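PDB 3M4X: NOL1/NOP2/sun family protein from Enterococcus faecium, which probably methylates cytosine at C5 in ribosomal RNA, with S-adenosylmethionine as the likely methyl donor. Local coordinates for residues A[28-33]-A[190-195]; A[145-150]-A[366-371]; A[342-347]-A[355-360]. One frame throughout, in Å; residues are numbered along the deposited sequence.

Contact 1. Residues A[28-33]-A[190-195]; sequences FSALEQ and MFRKDP
Arg192 lays its aliphatic stem across the backbone of Ala30 and Leu31, with CG 3.4 Å from Leu31 O and CD 3.6 Å from Ala30 O. The contact joins the last turn of helix 24-33, in the N-terminal region, to the loop between strand 176-182 and helix 195-200 of the Rossmann-like methyltransferase fold. The arginine takes a carbonyl of that last turn: its NH1 donates to Ala30 O at 2.9 Å, with an N-H...O angle of 148°. The oxygen lies at the edge of the guanidinium, close to its plane, whereas the donor stands well above the carbonyl plane, 59° out of it. The chain reaches this place by bending at chi2 and again at chi3, which lets the stem pass Leu31 O before the head turns to Ala30. NH2 is held as well, by a salt bridge with Glu293 within the same methyltransferase region, which steadies the head while NH1 reaches the helix. Leu31 offers Arg192 mainly its backbone; its CB points away from the loop and its side chain packs on Phe12 of helix 10-20. Phe12 also meets Phe191 edge-to-face, giving the junction an apolar side beside the arginine. Ala30 adds its methyl, CB lying 4.1 Å from Arg192 NH1.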
loop_
_atom_site.group_PDB
_atom_site.type_symbol
_atom_site.label_atom_id
_atom_site.label_comp_id
_atom_site.label_asym_id
_atom_site.label_seq_id
_atom_site.Cartn_x
_atom_site.Cartn_y
_atom_site.Cartn_z
ATOM N N PHE A 28 -10.159 18.941 -22.019
ATOM C CA PHE A 28 -8.982 19.810 -22.028
ATOM C C PHE A 28 -9.158 20.916 -21.015
ATOM O O PHE A 28 -8.201 21.335 -20.363
ATOM C CB PHE A 28 -8.763 20.451 -23.402
ATOM C CG PHE A 28 -8.554 19.464 -24.519
ATOM C CD1 PHE A 28 -9.134 19.676 -25.764
ATOM C CD2 PHE A 28 -7.775 18.331 -24.330
ATOM C CE1 PHE A 28 -8.944 18.761 -26.813
ATOM C CE2 PHE A 28 -7.579 17.411 -25.372
ATOM C CZ PHE A 28 -8.167 17.628 -26.618
ATOM N N SER A 29 -10.391 21.398 -20.905
ATOM C CA SER A 29 -10.731 22.487 -19.993
ATOM C C SER A 29 -10.558 22.023 -18.538
ATOM O O SER A 29 -10.155 22.800 -17.665
ATOM C CB SER A 29 -12.158 22.963 -20.287
ATOM O OG SER A 29 -12.658 23.832 -19.301
ATOM N N ALA A 30 -10.829 20.742 -18.284
ATOM C CA ALA A 30 -10.592 20.184 -16.962
ATOM C C ALA A 30 -9.099 20.104 -16.742
ATOM O O ALA A 30 -8.604 20.445 -15.681
ATOM C CB ALA A 30 -11.219 18.811 -16.833
ATOM N N LEU A 31 -8.382 19.686 -17.776
ATOM C CA LEU A 31 -6.944 19.470 -17.683
ATOM C C LEU A 31 -6.183 20.768 -17.433
ATOM O O LEU A 31 -5.226 20.793 -16.658
ATOM C CB LEU A 31 -6.427 18.782 -18.955
ATOM C CG LEU A 31 -6.063 17.286 -18.957
ATOM C CD1 LEU A 31 -6.786 16.469 -17.880
ATOM C CD2 LEU A 31 -6.280 16.679 -20.339
ATOM N N GLU A 32 -6.616 21.853 -18.071
ATOM C CA GLU A 32 -5.881 23.115 -17.983
ATOM C C GLU A 32 -6.376 24.096 -16.924
ATOM O O GLU A 32 -5.623 24.963 -16.482
ATOM C CB GLU A 32 -5.843 23.810 -19.354
ATOM C CG GLU A 32 -7.209 24.027 -19.968
ATOM C CD GLU A 32 -7.133 24.641 -21.353
ATOM O OE1 GLU A 32 -6.960 23.881 -22.341
ATOM O OE2 GLU A 32 -7.243 25.890 -21.437
ATOM N N GLN A 33 -7.634 23.988 -16.515
ATOM C CA GLN A 33 -8.143 24.937 -15.519
ATOM C C GLN A 33 -8.541 24.290 -14.191
ATOM O O GLN A 33 -8.759 24.985 -13.201
ATOM C CB GLN A 33 -9.316 25.745 -16.077
ATOM C CG GLN A 33 -8.931 26.745 -17.163
ATOM C CD GLN A 33 -8.056 27.868 -16.637
ATOM O OE1 GLN A 33 -8.035 28.154 -15.435
ATOM N NE2 GLN A 33 -7.321 28.509 -17.538
HETATM N N MSE A 190 -1.618 12.107 -14.937
HETATM C CA MSE A 190 -0.716 12.838 -14.046
HETATM C C MSE A 190 -0.382 14.242 -14.577
HETATM O O MSE A 190 0.412 14.967 -13.970
HETATM C CB MSE A 190 0.580 12.050 -13.818
HETATM C CG MSE A 190 0.418 10.723 -13.068
HETATM SE SE MSE A 190 -0.336 10.921 -11.256
HETATM C CE MSE A 190 -2.165 10.316 -11.622
ATOM N N PHE A 191 -0.988 14.623 -15.699
ATOM C CA PHE A 191 -0.733 15.939 -16.304
ATOM C C PHE A 191 -0.970 17.139 -15.359
ATOM O O PHE A 191 -0.116 18.025 -15.248
ATOM C CB PHE A 191 -1.551 16.114 -17.584
ATOM C CG PHE A 191 -0.974 15.417 -18.781
ATOM C CD1 PHE A 191 0.147 14.611 -18.663
ATOM C CD2 PHE A 191 -1.563 15.559 -20.026
ATOM C CE1 PHE A 191 0.680 13.959 -19.771
ATOM C CE2 PHE A 191 -1.035 14.914 -21.133
ATOM C CZ PHE A 191 0.087 14.113 -21.002
ATOM N N ARG A 192 -2.134 17.174 -14.708
ATOM C CA ARG A 192 -2.452 18.232 -13.754
ATOM C C ARG A 192 -1.486 18.231 -12.575
ATOM O O ARG A 192 -1.011 19.281 -12.145
ATOM C CB ARG A 192 -3.873 18.066 -13.209
ATOM C CG ARG A 192 -4.990 18.453 -14.163
ATOM C CD ARG A 192 -6.199 19.021 -13.405
ATOM N NE ARG A 192 -6.914 18.029 -12.593
ATOM C CZ ARG A 192 -8.239 17.882 -12.609
ATOM N NH1 ARG A 192 -8.985 18.659 -13.399
ATOM N NH2 ARG A 192 -8.824 16.962 -11.848
ATOM N N LYS A 193 -1.202 17.040 -12.058
ATOM C CA LYS A 193 -0.433 16.880 -10.825
ATOM C C LYS A 193 1.069 17.055 -11.042
ATOM O O LYS A 193 1.727 17.779 -10.299
ATOM C CB LYS A 193 -0.725 15.513 -10.192
ATOM C CG LYS A 193 -0.531 15.459 -8.682
ATOM C CD LYS A 193 -0.783 14.051 -8.124
ATOM C CE LYS A 193 -0.804 14.047 -6.594
ATOM N NZ LYS A 193 -0.785 12.669 -6.029
ATOM N N ASP A 194 1.614 16.401 -12.063
ATOM C CA ASP A 194 3.049 16.483 -12.312
ATOM C C ASP A 194 3.382 17.045 -13.692
ATOM O O ASP A 194 3.300 16.336 -14.688
ATOM C CB ASP A 194 3.700 15.114 -12.131
ATOM C CG ASP A 194 5.196 15.157 -12.330
ATOM O OD1 ASP A 194 5.739 16.273 -12.499
ATOM O OD2 ASP A 194 5.823 14.076 -12.323
ATOM N N PRO A 195 3.774 18.326 -13.745
ATOM C CA PRO A 195 4.125 19.019 -14.992
ATOM C C PRO A 195 5.281 18.368 -15.754
ATOM O O PRO A 195 5.450 18.631 -16.946
ATOM C CB PRO A 195 4.520 20.417 -14.513
ATOM C CG PRO A 195 3.768 20.590 -13.226
ATOM C CD PRO A 195 3.776 19.238 -12.589
#

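Contact 2. Residues A[145-150]-A[366-371]; sequences ILSENI and KVVRTG
Val368 is the first residue of 366-371 to touch helix 140-153, its CG1 packing 3.7 Å from Ser147 CB. Here the strand turns a corner, and the backbones of Val368 and Arg369 both bond to Val160, which makes the pair a classic beta bulge. Strand 367-370 of the first C-terminal domain pairs antiparallel with strand 158-161, the bulge interrupting its regularity, and so extends the Rossmann-like sheet of the methyltransferase domain, while helix 140-153 packs against it. Arg369, next along, also points at the helix. With CG anti to the backbone N (chi1 -174°) and a bend at chi3, the chain skirts the serine, and CD comes within 3.5 Å of Ser147 OG. NH1 then donates to that same Ser147 OG at 3.0 Å and a fairly straight 157°, the oxygen sitting at the guanidinium edge, practically in its plane. The stronger partner lies one turn on: NH2 forms a salt bridge with Glu151, so two bonds to the one helix fix the rotation of the head. Ile150 flanks the stem, its CG2 4.1 Å from Arg369 CD, the two side chains running alongside in opposite senses.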
loop_
_atom_site.group_PDB
_atom_site.type_symbol
_atom_site.label_atom_id
_atom_site.label_comp_id
_atom_site.label_asym_id
_atom_site.label_seq_id
_atom_site.Cartn_x
_atom_site.Cartn_y
_atom_site.Cartn_z
ATOM N N ILE A 145 11.140 3.131 0.714
ATOM C CA ILE A 145 10.025 4.014 1.023
ATOM C C ILE A 145 8.779 3.189 1.253
ATOM O O ILE A 145 8.045 3.402 2.213
ATOM C CB ILE A 145 9.750 4.994 -0.141
ATOM C CG1 ILE A 145 11.024 5.750 -0.510
ATOM C CG2 ILE A 145 8.639 5.987 0.214
ATOM C CD1 ILE A 145 11.621 6.498 0.648
ATOM N N LEU A 146 8.543 2.240 0.358
ATOM C CA LEU A 146 7.409 1.352 0.483
ATOM C C LEU A 146 7.462 0.561 1.793
ATOM O O LEU A 146 6.476 0.454 2.526
ATOM C CB LEU A 146 7.384 0.406 -0.712
ATOM C CG LEU A 146 6.415 -0.755 -0.595
ATOM C CD1 LEU A 146 5.003 -0.203 -0.450
ATOM C CD2 LEU A 146 6.550 -1.637 -1.822
ATOM N N SER A 147 8.623 0.004 2.083
ATOM C CA SER A 147 8.825 -0.743 3.319
ATOM C C SER A 147 8.547 0.138 4.550
ATOM O O SER A 147 7.893 -0.288 5.496
ATOM C CB SER A 147 10.245 -1.324 3.355
ATOM O OG SER A 147 10.531 -1.910 4.609
ATOM N N GLU A 148 9.011 1.378 4.522
ATOM C CA GLU A 148 8.778 2.260 5.663
ATOM C C GLU A 148 7.311 2.651 5.844
ATOM O O GLU A 148 6.850 2.809 6.977
ATOM C CB GLU A 148 9.713 3.468 5.625
ATOM C CG GLU A 148 11.148 3.054 5.952
ATOM C CD GLU A 148 12.173 4.143 5.705
ATOM O OE1 GLU A 148 11.772 5.316 5.540
ATOM O OE2 GLU A 148 13.383 3.819 5.683
ATOM N N ASN A 149 6.566 2.760 4.745
ATOM C CA ASN A 149 5.128 3.043 4.843
ATOM C C ASN A 149 4.321 1.847 5.372
ATOM O O ASN A 149 3.374 2.021 6.134
ATOM C CB ASN A 149 4.553 3.525 3.505
ATOM C CG ASN A 149 4.784 5.017 3.259
ATOM O OD1 ASN A 149 4.453 5.869 4.096
ATOM N ND2 ASN A 149 5.325 5.338 2.088
ATOM N N ILE A 150 4.687 0.638 4.953
ATOM C CA ILE A 150 4.027 -0.587 5.434
ATOM C C ILE A 150 4.177 -0.674 6.963
ATOM O O ILE A 150 3.209 -0.849 7.698
ATOM C CB ILE A 150 4.600 -1.867 4.720
ATOM C CG1 ILE A 150 3.715 -2.300 3.554
ATOM C CG2 ILE A 150 4.633 -3.056 5.647
ATOM C CD1 ILE A 150 3.441 -1.247 2.541
ATOM N N LYS A 366 15.124 -11.007 -2.988
ATOM C CA LYS A 366 15.499 -9.752 -2.360
ATOM C C LYS A 366 14.319 -9.273 -1.497
ATOM O O LYS A 366 13.331 -8.741 -2.005
ATOM C CB LYS A 366 15.878 -8.709 -3.416
ATOM C CG LYS A 366 17.029 -9.126 -4.305
ATOM C CD LYS A 366 17.356 -8.052 -5.335
ATOM C CE LYS A 366 18.653 -8.370 -6.053
ATOM N NZ LYS A 366 19.033 -7.303 -7.024
ATOM N N VAL A 367 14.425 -9.490 -0.192
ATOM C CA VAL A 367 13.348 -9.159 0.724
ATOM C C VAL A 367 13.767 -8.036 1.660
ATOM O O VAL A 367 14.663 -8.211 2.487
ATOM C CB VAL A 367 12.929 -10.369 1.551
ATOM C CG1 VAL A 367 12.006 -9.939 2.662
ATOM C CG2 VAL A 367 12.260 -11.402 0.669
ATOM N N VAL A 368 13.107 -6.887 1.506
ATOM C CA VAL A 368 13.366 -5.688 2.295
ATOM C C VAL A 368 12.658 -5.756 3.647
ATOM O O VAL A 368 13.092 -5.154 4.636
ATOM C CB VAL A 368 12.874 -4.445 1.534
ATOM C CG1 VAL A 368 13.268 -3.178 2.259
ATOM C CG2 VAL A 368 13.444 -4.455 0.117
ATOM N N ARG A 369 11.565 -6.504 3.688
ATOM C CA ARG A 369 10.784 -6.614 4.906
ATOM C C ARG A 369 10.130 -7.983 4.972
ATOM O O ARG A 369 9.414 -8.375 4.055
ATOM C CB ARG A 369 9.738 -5.498 4.952
ATOM C CG ARG A 369 8.956 -5.432 6.243
ATOM C CD ARG A 369 8.501 -4.007 6.536
ATOM N NE ARG A 369 8.729 -3.743 7.937
ATOM C CZ ARG A 369 9.558 -2.826 8.403
ATOM N NH1 ARG A 369 10.211 -2.027 7.572
ATOM N NH2 ARG A 369 9.697 -2.695 9.710
ATOM N N THR A 370 10.376 -8.711 6.059
ATOM C CA THR A 370 9.913 -10.092 6.173
ATOM C C THR A 370 8.904 -10.272 7.297
ATOM O O THR A 370 9.225 -10.834 8.343
ATOM C CB THR A 370 11.108 -11.049 6.407
ATOM O OG1 THR A 370 12.054 -10.903 5.343
ATOM C CG2 THR A 370 10.646 -12.483 6.449
ATOM N N GLY A 371 7.679 -9.798 7.089
ATOM C CA GLY A 371 6.653 -9.912 8.114
ATOM C C GLY A 371 6.745 -8.815 9.166
ATOM O O GLY A 371 6.972 -7.646 8.850
#

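Contact 3. Residues A[342-347]-A[355-360]; sequences TGRLLV and VPELAP
Arg344 and Val355 form an antiparallel hydrogen-bonded pair: Arg344 N gives to Val355 O at 2.9 Å and 146°, and Val355 N returns a straighter bond to Arg344 O, also 2.9 Å but at 166°. One residue earlier, Gly343 CA comes to 3.2 Å from Val355 O in a CA-H...O contact, so this oxygen receives a second, weaker approach from the residue just before the strand. Lacking a side chain, the glycine can bring its backbone close against Val355 and Pro356. Arg344 and Glu357 make a second, polar-edged part of the contact, yet the glutamate's carboxylate rests on the arginine's stem, not on its guanidinium. Glu357 OE1 is 3.1 Å from Arg344 CG, and Glu357 OE2 is likewise 3.1 Å from Arg344 CD, so the carboxylate spans two methylenes. The two chains cross nearly square, the guanidinium and carboxylate planes being 89° apart. Arg344 NE remains 4.2 Å from Glu357 OE2, beyond salt-bridge range, although the opposite charges probably still attract. This is the open end of the beta hairpin 344-348/351-355, the first two strands of a four-stranded antiparallel sheet in the first C-terminal domain. Glu354 braces the entry to the outer strand by accepting the backbone N-H groups of both Thr342 and Gly343. Past Val355 the chain leaves the sheet through a type I turn from Pro356 to Ala359, and this turn carries Glu357; a bend at chi2 of the glutamate swings its carboxylate back over Arg344. Farther along the same face of the hairpin, the Leu346 side chain lies crosswise to that of Val355, with Leu346 CD1 resting 3.9 Å from Val355 CG2.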
loop_
_atom_site.group_PDB
_atom_site.type_symbol
_atom_site.label_atom_id
_atom_site.label_comp_id
_atom_site.label_asym_id
_atom_site.label_seq_id
_atom_site.Cartn_x
_atom_site.Cartn_y
_atom_site.Cartn_z
ATOM N N THR A 342 2.411 -15.215 16.359
ATOM C CA THR A 342 1.543 -16.105 15.590
ATOM C C THR A 342 2.271 -16.807 14.427
ATOM O O THR A 342 2.039 -17.986 14.169
ATOM C CB THR A 342 0.281 -15.367 15.076
ATOM O OG1 THR A 342 -0.823 -15.657 15.940
ATOM C CG2 THR A 342 -0.081 -15.809 13.659
ATOM N N GLY A 343 3.150 -16.089 13.734
ATOM C CA GLY A 343 3.919 -16.682 12.652
ATOM C C GLY A 343 5.220 -17.283 13.148
ATOM O O GLY A 343 5.417 -17.424 14.352
ATOM N N ARG A 344 6.114 -17.629 12.226
ATOM C CA ARG A 344 7.393 -18.237 12.592
ATOM C C ARG A 344 8.408 -17.179 13.001
ATOM O O ARG A 344 8.461 -16.111 12.407
ATOM C CB ARG A 344 7.956 -19.048 11.423
ATOM C CG ARG A 344 6.904 -19.737 10.584
ATOM C CD ARG A 344 7.455 -21.001 9.945
ATOM N NE ARG A 344 8.587 -20.744 9.056
ATOM C CZ ARG A 344 9.575 -21.610 8.844
ATOM N NH1 ARG A 344 9.576 -22.785 9.464
ATOM N NH2 ARG A 344 10.567 -21.300 8.019
ATOM N N LEU A 345 9.234 -17.482 13.996
ATOM C CA LEU A 345 10.227 -16.514 14.443
ATOM C C LEU A 345 11.598 -16.795 13.835
ATOM O O LEU A 345 12.191 -17.843 14.075
ATOM C CB LEU A 345 10.309 -16.477 15.974
ATOM C CG LEU A 345 9.003 -16.159 16.702
ATOM C CD1 LEU A 345 9.123 -16.474 18.177
ATOM C CD2 LEU A 345 8.607 -14.709 16.487
ATOM N N LEU A 346 12.094 -15.850 13.043
ATOM C CA LEU A 346 13.397 -15.990 12.410
ATOM C C LEU A 346 14.290 -14.811 12.763
ATOM O O LEU A 346 13.804 -13.715 13.047
ATOM C CB LEU A 346 13.251 -16.082 10.893
ATOM C CG LEU A 346 12.120 -16.941 10.322
ATOM C CD1 LEU A 346 12.234 -16.998 8.809
ATOM C CD2 LEU A 346 12.112 -18.347 10.896
ATOM N N VAL A 347 15.598 -15.038 12.742
ATOM C CA VAL A 347 16.556 -13.971 12.986
ATOM C C VAL A 347 17.504 -13.800 11.793
ATOM O O VAL A 347 18.027 -14.779 11.262
ATOM C CB VAL A 347 17.376 -14.234 14.269
ATOM C CG1 VAL A 347 18.243 -13.028 14.604
ATOM C CG2 VAL A 347 16.454 -14.569 15.442
ATOM N N VAL A 355 7.189 -14.124 10.736
ATOM C CA VAL A 355 6.847 -14.298 9.334
ATOM C C VAL A 355 5.582 -15.130 9.202
ATOM O O VAL A 355 5.433 -16.142 9.876
ATOM C CB VAL A 355 7.985 -15.015 8.581
ATOM C CG1 VAL A 355 7.733 -14.973 7.085
ATOM C CG2 VAL A 355 9.313 -14.367 8.906
ATOM N N PRO A 356 4.662 -14.704 8.328
ATOM C CA PRO A 356 3.408 -15.436 8.172
ATOM C C PRO A 356 3.672 -16.861 7.732
ATOM O O PRO A 356 4.646 -17.145 7.039
ATOM C CB PRO A 356 2.690 -14.663 7.069
ATOM C CG PRO A 356 3.275 -13.304 7.132
ATOM C CD PRO A 356 4.709 -13.517 7.466
ATOM N N GLU A 357 2.800 -17.761 8.145
ATOM C CA GLU A 357 2.998 -19.161 7.851
ATOM C C GLU A 357 2.835 -19.399 6.356
ATOM O O GLU A 357 3.371 -20.359 5.819
ATOM C CB GLU A 357 2.013 -20.008 8.651
ATOM C CG GLU A 357 2.526 -21.392 8.947
ATOM C CD GLU A 357 3.770 -21.365 9.809
ATOM O OE1 GLU A 357 3.851 -20.496 10.703
ATOM O OE2 GLU A 357 4.665 -22.207 9.593
ATOM N N LEU A 358 2.103 -18.502 5.700
ATOM C CA LEU A 358 1.806 -18.598 4.278
ATOM C C LEU A 358 3.010 -18.289 3.408
ATOM O O LEU A 358 3.021 -18.610 2.223
ATOM C CB LEU A 358 0.690 -17.618 3.897
ATOM C CG LEU A 358 -0.767 -18.035 4.020
ATOM C CD1 LEU A 358 -0.984 -19.356 3.304
ATOM C CD2 LEU A 358 -1.148 -18.137 5.479
ATOM N N ALA A 359 4.006 -17.619 3.971
ATOM C CA ALA A 359 5.186 -17.291 3.186
ATOM C C ALA A 359 5.834 -18.575 2.676
ATOM O O ALA A 359 6.007 -19.533 3.431
ATOM C CB ALA A 359 6.179 -16.485 4.012
ATOM N N PRO A 360 6.183 -18.607 1.383
ATOM C CA PRO A 360 6.954 -19.742 0.873
ATOM C C PRO A 360 8.381 -19.568 1.352
ATOM O O PRO A 360 8.661 -18.672 2.150
ATOM C CB PRO A 360 6.910 -19.540 -0.653
ATOM C CG PRO A 360 5.941 -18.440 -0.898
ATOM C CD PRO A 360 5.936 -17.604 0.337
#

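In the fold
Contact 2 is the buried one, about 11 Å from the centre of the chain; contact 1 is partly buried and contact 3 lies at the surface, their centres about 45 Å apart on opposite sides of the chain's centre. Contacts 1 and 2 each join the methyltransferase domain to a neighbouring region through an arginine that splits its bonds between a neutral oxygen and a glutamate. In contact 3, within one domain, backbone pairing does the holding and the arginine makes no salt bridge with the facing glutamate. Contacts 2 and 3 touch, Thr370 CG2 lying 3.4 Å from Val355 CG2, whereas contact 1 stands apart from both.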